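Local structure of protein Kinase A (Toxoplasma gondii, 5J3U) at residues Asn31-Ala36 and Asn120-Asp125. The protein binds cyclic AMP through two cyclic nucleotide-binding domains and, as in other regulatory chains of this family, probably binds and inhibits the kinase catalytic subunit. Numbering follows the deposited sequence.
Sequences NTVILA and NAIVKD
Ile122 is the first residue of 120-125 to touch 31-36, and it meets both Thr32 and Val33. Its CB points toward the other helix, and its two branches part company there. The longer branch leads to Thr32: CD1 lies 3.9 Å from Thr32 CG2. The two side chains cross at about a right angle. Thr32 offers its methyl because CG2 is anti to the backbone N; OG1 sits beside that N instead and hydrogen-bonds Lys28 O. The short branch of Ile122 goes to Val33, with CG2 3.8 Å from Val33 CG2. Here the side chains pass each other in opposite directions. Ile122 CA and Val33 CA are 7.3 Å apart, the nearest such pair of the two segments. Val123 comes next. Its CG2 is 3.9 Å from Val33 CG2, and the two valines cross nearly perpendicularly. In both valines CG1 is anti to the backbone N (chi1 174° in Val33), which puts CG2 anti to the carbonyl carbon, and these two methyls meet. Val33 CG2 thus lies against a CG2 methyl of each of the two residues.

The segment axes approach to 10.3 Å and run at 126°, closer to antiparallel than to parallel. A wider pi-type turn at 120-123 includes both contacting residues of the second helix. Phe22 touches both valines, while Leu16 of helix 6-18 and Leu114 of strand 109-115 also cover Val33. The contact joins helix 27-36 to helix 116-138, which follows the last strand of the first cyclic AMP-binding domain. The side chain of Val123 is about 14 Å from a bound cyclic AMP, and none of the contacting residues lines its pocket. Only methyl and methylene groups meet between the segments, which implies cohesion by van der Waals contact and the hydrophobic effect, without directional polar bonds.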
# COMPACT_ATOMS: atom_id res chain seq x y z
N ASN A 31 -16.02 -7.66 1.34
CA ASN A 31 -17.41 -7.55 0.87
C ASN A 31 -18.38 -6.90 1.89
O ASN A 31 -19.22 -6.08 1.52
CB ASN A 31 -17.92 -8.89 0.36
CG ASN A 31 -19.30 -8.78 -0.23
OD1 ASN A 31 -20.30 -9.15 0.40
ND2 ASN A 31 -19.36 -8.24 -1.43
N THR A 32 -18.26 -7.25 3.15
CA THR A 32 -19.01 -6.62 4.23
C THR A 32 -18.74 -5.12 4.41
O THR A 32 -19.65 -4.32 4.51
CB THR A 32 -18.68 -7.36 5.49
OG1 THR A 32 -19.14 -8.69 5.32
CG2 THR A 32 -19.29 -6.78 6.77
N VAL A 33 -17.47 -4.75 4.35
CA VAL A 33 -17.11 -3.31 4.28
C VAL A 33 -17.75 -2.64 3.06
O VAL A 33 -18.36 -1.58 3.20
CB VAL A 33 -15.56 -3.09 4.24
CG1 VAL A 33 -15.26 -1.63 4.02
CG2 VAL A 33 -14.89 -3.60 5.51
N ILE A 34 -17.68 -3.26 1.89
CA ILE A 34 -18.30 -2.72 0.70
C ILE A 34 -19.81 -2.53 0.93
O ILE A 34 -20.36 -1.45 0.63
CB ILE A 34 -18.00 -3.57 -0.56
CG1 ILE A 34 -16.51 -3.41 -0.92
CG2 ILE A 34 -18.87 -3.18 -1.77
CD1 ILE A 34 -16.04 -4.40 -1.97
N LEU A 35 -20.44 -3.51 1.56
CA LEU A 35 -21.91 -3.40 1.83
C LEU A 35 -22.21 -2.16 2.68
O LEU A 35 -23.19 -1.45 2.42
CB LEU A 35 -22.41 -4.64 2.55
CG LEU A 35 -23.94 -4.70 2.81
CD1 LEU A 35 -24.71 -4.63 1.52
CD2 LEU A 35 -24.29 -5.94 3.58
N ALA A 36 -21.38 -1.96 3.69
CA ALA A 36 -21.53 -0.84 4.64
C ALA A 36 -21.24 0.52 4.06
O ALA A 36 -21.75 1.52 4.55
CB ALA A 36 -20.71 -1.10 5.88
N ASN A 120 -14.76 -0.27 13.27
CA ASN A 120 -14.40 -0.92 14.52
C ASN A 120 -14.64 -2.38 14.53
O ASN A 120 -13.78 -3.13 14.97
CB ASN A 120 -15.10 -0.29 15.75
CG ASN A 120 -14.51 1.05 16.12
OD1 ASN A 120 -13.45 1.43 15.61
ND2 ASN A 120 -15.20 1.78 16.98
N ALA A 121 -15.78 -2.82 14.01
CA ALA A 121 -16.12 -4.25 14.01
C ALA A 121 -15.27 -5.12 13.06
O ALA A 121 -14.88 -6.21 13.41
CB ALA A 121 -17.59 -4.40 13.64
N ILE A 122 -15.00 -4.63 11.84
CA ILE A 122 -14.44 -5.47 10.76
C ILE A 122 -12.96 -5.18 10.47
O ILE A 122 -12.22 -6.12 10.16
CB ILE A 122 -15.20 -5.26 9.45
CG1 ILE A 122 -16.72 -5.48 9.65
CG2 ILE A 122 -14.64 -6.13 8.31
CD1 ILE A 122 -17.10 -6.92 9.97
N VAL A 123 -12.56 -3.90 10.55
CA VAL A 123 -11.27 -3.44 10.05
C VAL A 123 -10.18 -3.15 11.09
O VAL A 123 -9.03 -3.47 10.85
CB VAL A 123 -11.40 -2.16 9.23
CG1 VAL A 123 -10.12 -1.93 8.40
CG2 VAL A 123 -12.57 -2.23 8.28
N LYS A 124 -10.54 -2.53 12.20
CA LYS A 124 -9.59 -1.81 13.07
C LYS A 124 -8.53 -2.77 13.67
O LYS A 124 -7.34 -2.52 13.54
CB LYS A 124 -10.32 -1.06 14.17
CG LYS A 124 -9.39 -0.26 15.06
CD LYS A 124 -10.12 0.56 16.11
CE LYS A 124 -9.10 1.17 17.05
NZ LYS A 124 -9.66 2.40 17.66
N ASP A 125 -8.99 -3.84 14.29
CA ASP A 125 -8.10 -4.86 14.86
C ASP A 125 -7.22 -5.52 13.80
O ASP A 125 -6.01 -5.65 14.03
CB ASP A 125 -8.90 -5.89 15.67
CG ASP A 125 -9.51 -5.28 16.97
OD1 ASP A 125 -9.15 -4.14 17.36
OD2 ASP A 125 -10.38 -5.93 17.62